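Local coordinates for protein IAA acetyltransferase (Bacillus cereus ATCC 14579, PDB 1Y9K) that probably transfers an acetyl group to an amine, as an N-acetyltransferase of the GNAT family, at residues Leu54-Thr57 against Thr61-Ile64. Sequence-based numbering, arbitrary orientation.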
loop_
_atom_site.group_PDB
_atom_site.type_symbol
_atom_site.label_atom_id
_atom_site.label_comp_id
_atom_site.label_asym_id
_atom_site.label_seq_id
_atom_site.Cartn_x
_atom_site.Cartn_y
_atom_site.Cartn_z
ATOM N N LEU A 54 4.902 0.328 -5.674
ATOM C CA LEU A 54 4.831 -0.966 -6.353
ATOM C C LEU A 54 6.202 -1.609 -6.378
ATOM O O LEU A 54 7.190 -0.945 -6.664
ATOM C CB LEU A 54 4.328 -0.792 -7.782
ATOM C CG LEU A 54 2.826 -0.578 -7.921
ATOM C CD1 LEU A 54 2.449 -0.374 -9.373
ATOM C CD2 LEU A 54 2.061 -1.756 -7.332
ATOM N N LEU A 55 6.267 -2.895 -6.043
ATOM C CA LEU A 55 7.508 -3.655 -6.164
ATOM C C LEU A 55 7.265 -4.903 -7.003
ATOM O O LEU A 55 6.269 -5.597 -6.809
ATOM C CB LEU A 55 8.040 -4.029 -4.784
ATOM C CG LEU A 55 9.387 -4.756 -4.667
ATOM C CD1 LEU A 55 10.534 -3.851 -5.095
ATOM C CD2 LEU A 55 9.611 -5.279 -3.253
ATOM N N GLU A 56 8.166 -5.170 -7.945
ATOM C CA GLU A 56 8.116 -6.391 -8.747
ATOM C C GLU A 56 8.782 -7.531 -7.985
ATOM O O GLU A 56 9.957 -7.444 -7.605
ATOM C CB GLU A 56 8.770 -6.186 -10.120
ATOM C CG GLU A 56 8.323 -7.216 -11.153
ATOM C CD GLU A 56 9.017 -7.065 -12.498
ATOM O OE1 GLU A 56 9.739 -6.072 -12.717
ATOM O OE2 GLU A 56 8.830 -7.951 -13.347
ATOM N N THR A 57 8.026 -8.602 -7.766
ATOM C CA THR A 57 8.423 -9.634 -6.814
ATOM C C THR A 57 8.699 -10.980 -7.502
ATOM O O THR A 57 9.802 -11.198 -8.026
ATOM C CB THR A 57 7.377 -9.765 -5.675
ATOM O OG1 THR A 57 6.090 -10.052 -6.232
ATOM C CG2 THR A 57 7.282 -8.453 -4.877
ATOM N N THR A 61 4.594 -10.512 -11.355
ATOM C CA THR A 61 3.901 -10.115 -10.140
ATOM C C THR A 61 4.444 -8.804 -9.576
ATOM O O THR A 61 5.654 -8.650 -9.386
ATOM C CB THR A 61 4.005 -11.224 -9.055
ATOM O OG1 THR A 61 3.588 -12.476 -9.609
ATOM C CG2 THR A 61 3.129 -10.907 -7.848
HETATM N N MSE A 62 3.538 -7.867 -9.308
HETATM C CA MSE A 62 3.854 -6.713 -8.475
HETATM C C MSE A 62 3.083 -6.768 -7.149
HETATM O O MSE A 62 2.006 -7.378 -7.053
HETATM C CB MSE A 62 3.617 -5.385 -9.217
HETATM C CG MSE A 62 4.670 -5.101 -10.319
HETATM SE SE MSE A 62 4.690 -3.482 -11.148
HETATM C CE MSE A 62 3.040 -3.230 -11.636
ATOM N N GLU A 63 3.662 -6.149 -6.125
ATOM C CA GLU A 63 2.999 -5.982 -4.857
ATOM C C GLU A 63 2.966 -4.519 -4.446
ATOM O O GLU A 63 3.970 -3.819 -4.569
ATOM C CB GLU A 63 3.705 -6.782 -3.772
ATOM C CG GLU A 63 2.956 -6.741 -2.446
ATOM C CD GLU A 63 3.494 -7.714 -1.420
ATOM O OE1 GLU A 63 4.228 -8.663 -1.794
ATOM O OE2 GLU A 63 3.166 -7.521 -0.228
ATOM N N ILE A 64 1.811 -4.073 -3.950
ATOM C CA ILE A 64 1.697 -2.780 -3.277
ATOM C C ILE A 64 2.322 -2.873 -1.883
ATOM O O ILE A 64 1.723 -3.424 -0.956
ATOM C CB ILE A 64 0.239 -2.293 -3.197
ATOM C CG1 ILE A 64 -0.369 -2.242 -4.609
ATOM C CG2 ILE A 64 0.196 -0.919 -2.558
ATOM C CD1 ILE A 64 -1.892 -2.191 -4.662
HETATM O O HOH W 1 4.692 -10.521 -3.868
#
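Leu-54 forks between Met-62 and Ile-64 on one face of a beta hairpin, a compact example of how antiparallel strands sort their side chains. Its CD2 branch meets CG1 of Ile-64 at 3.7 Å, the two side chains lying next to each other and pointing the same way. The other branch, CD1, touches the terminal CE methyl of Met-62, a selenomethionine here, whose chain runs aslant to the leucine. The turn at the end of that chain (chi3 -50°) brings CE round toward CD1 of Leu-54 instead of letting it run straight on. The apolar trio Leu-54, Met-62 and Ile-64 packs against helix 78-92, with Thr-89, Ala-90, Ala-86 and Leu-83 against the three side chains.

Glu-63 shares the opposite face with Leu-55, and Thr-57, just past the strand, meets it there. Glu-63 and Thr-57 stand at roughly a right angle, CG2 of Thr-57 facing CB of Glu-63 at 4.1 Å, while a water joins their ends. It accepts from OG1 of Thr-57 and donates to OE1 of Glu-63, at 2.8 Å each. OE2 of Glu-63 forms a salt bridge with Arg-148, so both carboxylate oxygens are engaged.

Between the faces, Leu-55 and Glu-63 form the hydrogen-bonded pair, N of Leu-55 to O of Glu-63 spanning 2.9 Å and the return bond equally straight at 161°. Near the turn, N of Thr-57 gives a straighter bond (170°) to O of Thr-61, and OG1 of Thr-61 bonds to O of Pro-59 inside the connecting loop. Strand 61-69 also pairs in parallel with strand 97-103, which places this antiparallel hairpin, strands 48-56 and 61-69, at the centre of the mixed sheet characteristic of the GNAT fold.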